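Local coordinates for protein rhamnonate dehydratase (PDB 3FXG) that probably dehydrates L-rhamnonate to its 2-keto-3-deoxy product, as a magnesium-binding member of the enolase superfamily, at residues I130-W141 with V299-L309; N62-E70 with F80-C90. All blocks are in the same frame, centred on the assembly; numbering follows the deposited sequence.

Contact 1: residues I130-W141 with V299-L309; sequences IAVISVIDLALW and VMWLGGLTELL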
loop_
_atom_site.group_PDB
_atom_site.type_symbol
_atom_site.label_atom_id
_atom_site.label_comp_id
_atom_site.label_asym_id
_atom_site.label_seq_id
_atom_site.Cartn_x
_atom_site.Cartn_y
_atom_site.Cartn_z
ATOM N N ILE A 130 -14.402 -31.700 -4.413
ATOM C CA ILE A 130 -15.316 -30.630 -4.780
ATOM C C ILE A 130 -16.061 -30.988 -6.064
ATOM O O ILE A 130 -17.211 -30.599 -6.252
ATOM C CB ILE A 130 -14.557 -29.292 -4.958
ATOM C CG1 ILE A 130 -13.700 -29.019 -3.717
ATOM C CG2 ILE A 130 -15.542 -28.151 -5.157
ATOM C CD1 ILE A 130 -14.479 -29.057 -2.406
ATOM N N ALA A 131 -15.399 -31.731 -6.947
ATOM C CA ALA A 131 -16.036 -32.160 -8.182
ATOM C C ALA A 131 -17.200 -33.095 -7.816
ATOM O O ALA A 131 -18.261 -33.063 -8.443
ATOM C CB ALA A 131 -15.023 -32.889 -9.072
ATOM N N VAL A 132 -16.999 -33.920 -6.791
ATOM C CA VAL A 132 -18.040 -34.850 -6.349
ATOM C C VAL A 132 -19.243 -34.062 -5.841
ATOM O O VAL A 132 -20.389 -34.325 -6.221
ATOM C CB VAL A 132 -17.529 -35.765 -5.212
ATOM C CG1 VAL A 132 -18.657 -36.662 -4.715
ATOM C CG2 VAL A 132 -16.359 -36.608 -5.712
ATOM N N ILE A 133 -18.975 -33.087 -4.982
ATOM C CA ILE A 133 -20.035 -32.259 -4.435
ATOM C C ILE A 133 -20.775 -31.540 -5.561
ATOM O O ILE A 133 -21.995 -31.405 -5.519
ATOM C CB ILE A 133 -19.468 -31.216 -3.447
ATOM C CG1 ILE A 133 -18.862 -31.933 -2.234
ATOM C CG2 ILE A 133 -20.572 -30.255 -3.008
ATOM C CD1 ILE A 133 -18.171 -31.006 -1.249
ATOM N N SER A 134 -20.034 -31.094 -6.573
ATOM C CA SER A 134 -20.633 -30.378 -7.698
ATOM C C SER A 134 -21.685 -31.205 -8.428
ATOM O O SER A 134 -22.772 -30.713 -8.735
ATOM C CB SER A 134 -19.555 -29.954 -8.699
ATOM O OG SER A 134 -18.591 -29.107 -8.099
ATOM N N VAL A 135 -21.356 -32.459 -8.718
ATOM C CA VAL A 135 -22.281 -33.331 -9.428
ATOM C C VAL A 135 -23.518 -33.642 -8.588
ATOM O O VAL A 135 -24.628 -33.736 -9.114
ATOM C CB VAL A 135 -21.583 -34.640 -9.852
ATOM C CG1 VAL A 135 -22.569 -35.554 -10.559
ATOM C CG2 VAL A 135 -20.415 -34.319 -10.780
ATOM N N ILE A 136 -23.331 -33.799 -7.284
ATOM C CA ILE A 136 -24.458 -34.078 -6.401
ATOM C C ILE A 136 -25.394 -32.871 -6.387
ATOM O O ILE A 136 -26.617 -33.018 -6.456
ATOM C CB ILE A 136 -23.980 -34.375 -4.960
ATOM C CG1 ILE A 136 -23.250 -35.720 -4.927
ATOM C CG2 ILE A 136 -25.167 -34.372 -4.001
ATOM C CD1 ILE A 136 -22.584 -36.035 -3.589
ATOM N N ASP A 137 -24.810 -31.679 -6.305
ATOM C CA ASP A 137 -25.586 -30.444 -6.292
ATOM C C ASP A 137 -26.376 -30.302 -7.587
ATOM O O ASP A 137 -27.548 -29.940 -7.561
ATOM C CB ASP A 137 -24.661 -29.234 -6.121
ATOM C CG ASP A 137 -25.426 -27.924 -6.012
ATOM O OD1 ASP A 137 -26.117 -27.712 -4.990
ATOM O OD2 ASP A 137 -25.339 -27.103 -6.948
ATOM N N LEU A 138 -25.730 -30.579 -8.717
ATOM C CA LEU A 138 -26.393 -30.480 -10.013
ATOM C C LEU A 138 -27.549 -31.479 -10.097
ATOM O O LEU A 138 -28.599 -31.176 -10.663
ATOM C CB LEU A 138 -25.388 -30.722 -11.148
ATOM C CG LEU A 138 -24.362 -29.597 -11.364
ATOM C CD1 LEU A 138 -23.306 -30.024 -12.382
ATOM C CD2 LEU A 138 -25.081 -28.341 -11.843
ATOM N N ALA A 139 -27.360 -32.668 -9.529
ATOM C CA ALA A 139 -28.420 -33.674 -9.534
ATOM C C ALA A 139 -29.586 -33.160 -8.693
ATOM O O ALA A 139 -30.747 -33.418 -9.002
ATOM C CB ALA A 139 -27.902 -35.001 -8.973
ATOM N N LEU A 140 -29.272 -32.429 -7.629
ATOM C CA LEU A 140 -30.305 -31.868 -6.771
ATOM C C LEU A 140 -31.112 -30.845 -7.561
ATOM O O LEU A 140 -32.342 -30.836 -7.498
ATOM C CB LEU A 140 -29.686 -31.203 -5.535
ATOM C CG LEU A 140 -29.228 -32.126 -4.404
ATOM C CD1 LEU A 140 -28.510 -31.309 -3.336
ATOM C CD2 LEU A 140 -30.436 -32.845 -3.801
ATOM N N TRP A 141 -30.425 -29.987 -8.313
ATOM C CA TRP A 141 -31.124 -28.982 -9.105
ATOM C C TRP A 141 -31.971 -29.624 -10.194
ATOM O O TRP A 141 -33.074 -29.160 -10.472
ATOM C CB TRP A 141 -30.136 -27.984 -9.715
ATOM C CG TRP A 141 -29.723 -26.919 -8.732
ATOM C CD1 TRP A 141 -28.561 -26.861 -8.015
ATOM C CD2 TRP A 141 -30.495 -25.780 -8.339
ATOM N NE1 TRP A 141 -28.561 -25.752 -7.199
ATOM C CE2 TRP A 141 -29.737 -25.072 -7.378
ATOM C CE3 TRP A 141 -31.755 -25.288 -8.704
ATOM C CZ2 TRP A 141 -30.197 -23.895 -6.780
ATOM C CZ3 TRP A 141 -32.215 -24.118 -8.108
ATOM C CH2 TRP A 141 -31.434 -23.435 -7.155
ATOM N N VAL A 299 -18.744 -25.605 -13.867
ATOM C CA VAL A 299 -19.837 -25.901 -12.952
ATOM C C VAL A 299 -19.787 -27.297 -12.345
ATOM O O VAL A 299 -20.309 -27.520 -11.254
ATOM C CB VAL A 299 -21.207 -25.700 -13.635
ATOM C CG1 VAL A 299 -21.419 -26.752 -14.695
ATOM C CG2 VAL A 299 -22.317 -25.745 -12.595
HETATM N N MSE A 300 -19.163 -28.237 -13.047
HETATM C CA MSE A 300 -19.062 -29.600 -12.542
HETATM C C MSE A 300 -17.853 -29.783 -11.631
HETATM O O MSE A 300 -17.668 -30.854 -11.055
HETATM C CB MSE A 300 -18.973 -30.594 -13.706
HETATM C CG MSE A 300 -20.263 -30.753 -14.505
HETATM SE SE MSE A 300 -20.018 -31.900 -16.058
HETATM C CE MSE A 300 -19.167 -30.607 -17.197
ATOM N N TRP A 301 -17.041 -28.738 -11.484
ATOM C CA TRP A 301 -15.841 -28.843 -10.663
ATOM C C TRP A 301 -15.744 -27.909 -9.453
ATOM O O TRP A 301 -15.318 -28.340 -8.378
ATOM C CB TRP A 301 -14.586 -28.623 -11.523
ATOM C CG TRP A 301 -14.490 -29.452 -12.784
ATOM C CD1 TRP A 301 -15.232 -30.551 -13.111
ATOM C CD2 TRP A 301 -13.564 -29.258 -13.867
ATOM N NE1 TRP A 301 -14.827 -31.055 -14.328
ATOM C CE2 TRP A 301 -13.804 -30.282 -14.813
ATOM C CE3 TRP A 301 -12.555 -28.319 -14.129
ATOM C CZ2 TRP A 301 -13.071 -30.394 -16.003
ATOM C CZ3 TRP A 301 -11.825 -28.428 -15.315
ATOM C CH2 TRP A 301 -12.089 -29.462 -16.236
ATOM N N LEU A 302 -16.135 -26.645 -9.626
ATOM C CA LEU A 302 -16.008 -25.636 -8.566
ATOM C C LEU A 302 -16.802 -25.830 -7.280
ATOM O O LEU A 302 -16.441 -25.263 -6.244
ATOM C CB LEU A 302 -16.325 -24.235 -9.110
ATOM C CG LEU A 302 -17.759 -23.729 -8.890
ATOM C CD1 LEU A 302 -17.798 -22.209 -8.975
ATOM C CD2 LEU A 302 -18.691 -24.363 -9.907
ATOM N N GLY A 303 -17.882 -26.602 -7.342
ATOM C CA GLY A 303 -18.696 -26.825 -6.160
ATOM C C GLY A 303 -20.159 -27.059 -6.501
ATOM O O GLY A 303 -20.929 -27.555 -5.676
ATOM N N GLY A 304 -20.544 -26.695 -7.721
ATOM C CA GLY A 304 -21.916 -26.884 -8.151
ATOM C C GLY A 304 -22.608 -25.582 -8.510
ATOM O O GLY A 304 -22.017 -24.507 -8.411
ATOM N N LEU A 305 -23.867 -25.677 -8.922
ATOM C CA LEU A 305 -24.633 -24.501 -9.303
ATOM C C LEU A 305 -24.877 -23.579 -8.112
ATOM O O LEU A 305 -24.758 -22.360 -8.223
ATOM C CB LEU A 305 -25.966 -24.924 -9.930
ATOM C CG LEU A 305 -26.927 -23.802 -10.335
ATOM C CD1 LEU A 305 -26.228 -22.846 -11.289
ATOM C CD2 LEU A 305 -28.167 -24.394 -10.987
ATOM N N THR A 306 -25.213 -24.164 -6.968
ATOM C CA THR A 306 -25.459 -23.381 -5.762
ATOM C C THR A 306 -24.267 -22.468 -5.445
ATOM O O THR A 306 -24.436 -21.270 -5.222
ATOM C CB THR A 306 -25.726 -24.303 -4.558
ATOM O OG1 THR A 306 -26.851 -25.146 -4.849
ATOM C CG2 THR A 306 -26.028 -23.477 -3.306
ATOM N N GLU A 307 -23.062 -23.029 -5.439
ATOM C CA GLU A 307 -21.869 -22.234 -5.152
ATOM C C GLU A 307 -21.561 -21.284 -6.313
ATOM O O GLU A 307 -21.090 -20.167 -6.098
ATOM C CB GLU A 307 -20.664 -23.145 -4.896
ATOM C CG GLU A 307 -19.388 -22.401 -4.482
ATOM C CD GLU A 307 -19.368 -21.993 -3.012
ATOM O OE1 GLU A 307 -20.387 -21.464 -2.514
ATOM O OE2 GLU A 307 -18.323 -22.191 -2.353
ATOM N N LEU A 308 -21.823 -21.731 -7.541
ATOM C CA LEU A 308 -21.572 -20.902 -8.717
ATOM C C LEU A 308 -22.417 -19.633 -8.684
ATOM O O LEU A 308 -21.970 -18.569 -9.107
ATOM C CB LEU A 308 -21.864 -21.688 -10.000
ATOM C CG LEU A 308 -21.650 -20.937 -11.318
ATOM C CD1 LEU A 308 -20.221 -20.388 -11.396
ATOM C CD2 LEU A 308 -21.921 -21.883 -12.479
ATOM N N LEU A 309 -23.647 -19.744 -8.192
ATOM C CA LEU A 309 -24.518 -18.579 -8.094
ATOM C C LEU A 309 -23.882 -17.535 -7.173
ATOM O O LEU A 309 -23.986 -16.335 -7.415
ATOM C CB LEU A 309 -25.891 -18.983 -7.544
ATOM C CG LEU A 309 -26.760 -19.837 -8.472
ATOM C CD1 LEU A 309 -27.959 -20.388 -7.704
ATOM C CD2 LEU A 309 -27.214 -18.996 -9.654
#

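Contact 2: residues N62-E70 with F80-C90; sequences NVLGSFLVE and FATGFGGPPAC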
loop_
_atom_site.group_PDB
_atom_site.type_symbol
_atom_site.label_atom_id
_atom_site.label_comp_id
_atom_site.label_asym_id
_atom_site.label_seq_id
_atom_site.Cartn_x
_atom_site.Cartn_y
_atom_site.Cartn_z
ATOM N N ASN A 62 -6.866 -38.228 -18.699
ATOM C CA ASN A 62 -8.077 -39.041 -18.783
ATOM C C ASN A 62 -8.142 -40.126 -17.707
ATOM O O ASN A 62 -8.955 -41.047 -17.793
ATOM C CB ASN A 62 -8.133 -39.704 -20.160
ATOM C CG ASN A 62 -6.989 -40.681 -20.377
ATOM O OD1 ASN A 62 -5.891 -40.501 -19.838
ATOM N ND2 ASN A 62 -7.233 -41.716 -21.174
ATOM N N VAL A 63 -7.300 -40.010 -16.687
ATOM C CA VAL A 63 -7.242 -41.020 -15.635
ATOM C C VAL A 63 -8.497 -41.232 -14.787
ATOM O O VAL A 63 -8.767 -42.352 -14.355
ATOM C CB VAL A 63 -6.047 -40.747 -14.680
ATOM C CG1 VAL A 63 -6.327 -39.520 -13.819
ATOM C CG2 VAL A 63 -5.784 -41.968 -13.817
ATOM N N LEU A 64 -9.269 -40.178 -14.547
ATOM C CA LEU A 64 -10.460 -40.300 -13.707
ATOM C C LEU A 64 -11.692 -40.929 -14.350
ATOM O O LEU A 64 -12.333 -41.791 -13.752
ATOM C CB LEU A 64 -10.839 -38.930 -13.135
ATOM C CG LEU A 64 -9.797 -38.314 -12.198
ATOM C CD1 LEU A 64 -10.251 -36.939 -11.748
ATOM C CD2 LEU A 64 -9.592 -39.228 -11.002
ATOM N N GLY A 65 -12.031 -40.499 -15.557
ATOM C CA GLY A 65 -13.211 -41.037 -16.209
ATOM C C GLY A 65 -14.442 -40.271 -15.762
ATOM O O GLY A 65 -14.345 -39.334 -14.966
ATOM N N SER A 66 -15.606 -40.672 -16.262
ATOM C CA SER A 66 -16.856 -40.001 -15.921
ATOM C C SER A 66 -17.716 -40.840 -14.983
ATOM O O SER A 66 -17.557 -42.058 -14.908
ATOM C CB SER A 66 -17.654 -39.715 -17.194
ATOM O OG SER A 66 -16.868 -39.035 -18.155
ATOM N N PHE A 67 -18.619 -40.182 -14.262
ATOM C CA PHE A 67 -19.536 -40.874 -13.366
ATOM C C PHE A 67 -20.891 -40.180 -13.405
ATOM O O PHE A 67 -21.005 -39.045 -13.878
ATOM C CB PHE A 67 -18.973 -40.946 -11.928
ATOM C CG PHE A 67 -19.083 -39.665 -11.134
ATOM C CD1 PHE A 67 -19.955 -39.583 -10.047
ATOM C CD2 PHE A 67 -18.273 -38.572 -11.423
ATOM C CE1 PHE A 67 -20.014 -38.429 -9.254
ATOM C CE2 PHE A 67 -18.323 -37.412 -10.638
ATOM C CZ PHE A 67 -19.195 -37.343 -9.552
ATOM N N LEU A 68 -21.921 -40.879 -12.943
ATOM C CA LEU A 68 -23.275 -40.343 -12.934
ATOM C C LEU A 68 -23.891 -40.506 -11.556
ATOM O O LEU A 68 -23.707 -41.527 -10.896
ATOM C CB LEU A 68 -24.148 -41.083 -13.954
ATOM C CG LEU A 68 -25.630 -40.700 -13.992
ATOM C CD1 LEU A 68 -25.813 -39.470 -14.860
ATOM C CD2 LEU A 68 -26.453 -41.853 -14.549
ATOM N N VAL A 69 -24.632 -39.495 -11.129
ATOM C CA VAL A 69 -25.295 -39.541 -9.838
ATOM C C VAL A 69 -26.799 -39.423 -10.041
ATOM O O VAL A 69 -27.262 -38.590 -10.820
ATOM C CB VAL A 69 -24.825 -38.384 -8.925
ATOM C CG1 VAL A 69 -25.705 -38.302 -7.688
ATOM C CG2 VAL A 69 -23.370 -38.596 -8.528
ATOM N N GLU A 70 -27.557 -40.271 -9.355
ATOM C CA GLU A 70 -29.011 -40.220 -9.434
ATOM C C GLU A 70 -29.541 -39.996 -8.026
ATOM O O GLU A 70 -29.118 -40.665 -7.084
ATOM C CB GLU A 70 -29.598 -41.531 -9.974
ATOM C CG GLU A 70 -29.184 -41.911 -11.389
ATOM C CD GLU A 70 -29.985 -43.095 -11.924
ATOM O OE1 GLU A 70 -30.141 -44.088 -11.184
ATOM O OE2 GLU A 70 -30.452 -43.039 -13.080
ATOM N N PHE A 80 -30.681 -36.206 -11.883
ATOM C CA PHE A 80 -29.349 -36.748 -12.088
ATOM C C PHE A 80 -28.405 -35.761 -12.763
ATOM O O PHE A 80 -28.830 -34.734 -13.293
ATOM C CB PHE A 80 -29.427 -38.055 -12.899
ATOM C CG PHE A 80 -30.157 -37.923 -14.208
ATOM C CD1 PHE A 80 -29.581 -37.251 -15.282
ATOM C CD2 PHE A 80 -31.423 -38.478 -14.369
ATOM C CE1 PHE A 80 -30.256 -37.133 -16.501
ATOM C CE2 PHE A 80 -32.108 -38.365 -15.583
ATOM C CZ PHE A 80 -31.519 -37.691 -16.650
ATOM N N ALA A 81 -27.118 -36.078 -12.722
ATOM C CA ALA A 81 -26.097 -35.236 -13.331
ATOM C C ALA A 81 -24.836 -36.061 -13.535
ATOM O O ALA A 81 -24.630 -37.070 -12.861
ATOM C CB ALA A 81 -25.803 -34.038 -12.438
ATOM N N THR A 82 -23.995 -35.634 -14.470
ATOM C CA THR A 82 -22.761 -36.346 -14.757
ATOM C C THR A 82 -21.568 -35.416 -14.573
ATOM O O THR A 82 -21.718 -34.192 -14.540
ATOM C CB THR A 82 -22.767 -36.899 -16.205
ATOM O OG1 THR A 82 -21.609 -37.715 -16.417
ATOM C CG2 THR A 82 -22.763 -35.756 -17.214
ATOM N N GLY A 83 -20.385 -36.006 -14.446
ATOM C CA GLY A 83 -19.176 -35.226 -14.274
ATOM C C GLY A 83 -17.970 -36.137 -14.346
ATOM O O GLY A 83 -18.116 -37.346 -14.528
ATOM N N PHE A 84 -16.775 -35.572 -14.223
ATOM C CA PHE A 84 -15.575 -36.390 -14.258
ATOM C C PHE A 84 -15.257 -36.729 -12.807
ATOM O O PHE A 84 -15.614 -35.978 -11.903
ATOM C CB PHE A 84 -14.424 -35.631 -14.945
ATOM C CG PHE A 84 -13.575 -34.802 -14.017
ATOM C CD1 PHE A 84 -14.142 -33.843 -13.182
ATOM C CD2 PHE A 84 -12.191 -34.963 -14.005
ATOM C CE1 PHE A 84 -13.342 -33.056 -12.351
ATOM C CE2 PHE A 84 -11.385 -34.180 -13.178
ATOM C CZ PHE A 84 -11.963 -33.224 -12.349
ATOM N N GLY A 85 -14.613 -37.868 -12.581
ATOM C CA GLY A 85 -14.292 -38.272 -11.224
ATOM C C GLY A 85 -14.244 -39.783 -11.128
ATOM O O GLY A 85 -13.528 -40.340 -10.302
ATOM N N GLY A 86 -15.038 -40.436 -11.971
ATOM C CA GLY A 86 -15.068 -41.887 -12.024
ATOM C C GLY A 86 -15.206 -42.638 -10.715
ATOM O O GLY A 86 -15.941 -42.217 -9.825
ATOM N N PRO A 87 -14.496 -43.769 -10.572
ATOM C CA PRO A 87 -14.526 -44.610 -9.372
ATOM C C PRO A 87 -14.284 -43.892 -8.041
ATOM O O PRO A 87 -15.082 -44.014 -7.114
ATOM C CB PRO A 87 -13.464 -45.669 -9.670
ATOM C CG PRO A 87 -13.546 -45.809 -11.152
ATOM C CD PRO A 87 -13.630 -44.366 -11.603
ATOM N N PRO A 88 -13.180 -43.135 -7.923
ATOM C CA PRO A 88 -12.950 -42.450 -6.646
ATOM C C PRO A 88 -14.072 -41.481 -6.271
ATOM O O PRO A 88 -14.371 -41.290 -5.091
ATOM C CB PRO A 88 -11.599 -41.762 -6.856
ATOM C CG PRO A 88 -11.554 -41.530 -8.340
ATOM C CD PRO A 88 -12.117 -42.818 -8.894
ATOM N N ALA A 89 -14.700 -40.883 -7.279
ATOM C CA ALA A 89 -15.797 -39.954 -7.045
ATOM C C ALA A 89 -16.983 -40.718 -6.465
ATOM O O ALA A 89 -17.588 -40.288 -5.481
ATOM C CB ALA A 89 -16.198 -39.271 -8.350
ATOM N N CYS A 90 -17.304 -41.858 -7.074
ATOM C CA CYS A 90 -18.422 -42.677 -6.610
ATOM C C CYS A 90 -18.195 -43.189 -5.198
ATOM O O CYS A 90 -19.134 -43.291 -4.411
ATOM C CB CYS A 90 -18.646 -43.868 -7.547
ATOM S SG CYS A 90 -19.221 -43.412 -9.195
#

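Contact 1: residues I130-W141 with V299-L309
Thr306 OG1 is gripped by two side chains of the helix at 130-141. It donates to Asp137 OD1 over 2.7 Å, using the syn lone pair of that oxygen. It accepts from Trp141 NE1 at 3.0 Å, and the indole N-H points to it close to the ring plane. These two bonds fix the direction of the Thr306 hydroxyl. Asp137 OD2 takes a further bond from the same residue: Thr306 N lies 2.9 Å from Asp137 OD2, with a nearly straight angle of 175°. One carboxylate thus holds both the hydroxyl and the backbone N-H of Thr306. Asp137 reaches this spot because its CG is anti to the backbone N (chi1 -176°), with the carboxylate turned to the first turn of the helix that starts at Leu305. Its negative charge would probably be steadied by that helix start.

Apolar groups flank the polar cluster. Leu305 CD2 sits over a face of the Trp141 indole, 3.7 Å from the centroid of its five-membered ring, in a CH-pi contact. Leu138 splits its branches: CD2 packs 3.9 Å from Val299 CG2, while CD1 meets CG of Met300, a selenomethionine. Further along, Ser134 OG donates to Ile130 O of its own helix at 2.7 Å and takes a weak, bent bond from Gly303 N. The loop comes close here, with Gly304 CA 3.7 Å from Ser134 CA. Gly304, the N-cap residue of the next helix, has backbone angles that call for glycine, and its bare CA lets Asp137 OD2 lie close by.

Trp301 points away from the helix, and its ring, about 8 Å from the bound magnesium ion, meets those of His276 and His325. This is the buried seam between the N-terminal capping domain and the barrel domain of an enolase superfamily enzyme.

Contact 2: residues N62-E70 with F80-C90
Ala89 CB stands over one face of the Phe67 ring, in the tightly packed part of the contact. It lies over the ring centre, 3.6 Å from the centroid, as a CH-pi contact. At the ring edge Phe84 O comes 3.3 Å from Phe67 CE2. Cys90 SG approaches obliquely and lies 3.7 Å from Phe67 CB. The ring is placed here because CG sits between the backbone N and the carbonyl carbon (chi1 77°). Leu64 is packed too: its CD1 meets Phe84 CE2 obliquely at 3.3 Å, and its CD2 faces Pro88.

The strands 66-70 and 80-84 form an antiparallel ladder. Phe67 and Gly83 make a hydrogen-bonded pair, as do Val69 and Ala81. Phe67 O has two donors. Gly83 N meets Phe67 O in the carbonyl plane at 3.2 Å. Thr82 OG1 reaches Phe67 O from above that plane, at 2.9 Å. Thr82 OG1 also bonds to Gly26 N. On the side of Leu68 and Thr82, Leu68 CD1 bends over to 3.3 Å from Ala81 O. The polar end of Glu70 turns to Arg15 in a salt bridge. Beyond the ladder, Gly85 N reaches Gly65 O at 2.8 Å and carries the pairing into the loop.

The loose side is Asn62 and Val63. Both are partly exposed and do not touch 80-90. The second subunit covers part of this region: its His96 packs on Val63, its Tyr123 on Leu64, and its Trp91 on Pro87 and Pro88.

Backbone bonds thus set the register of the hairpin, while the methyl and sulfur contacts of Phe67 hold the first turn of the helix at 86-90 against the strand.

From the N terminus, contact 2 comes first. It closes the hairpin of strands 66-73 and 78-84, with nine residues between its segments, and turns straight into the helix 86-101. The chain then runs through helix 109-119 into helix 128-148, where contact 1 opens. Contact 1 closes a far longer loop of 157 residues, which passes through most of the barrel strands. The two are in series, neither nested nor crossed. They still touch in space, with centres about 13 Å apart: Trp301 meets Phe84, Met300 SE lies beside Thr82 O, and Val135 CG1 packs against Ala81 O. Helix 128-148 is thus shared, backed by the hairpin and facing the barrel loop at 299-309.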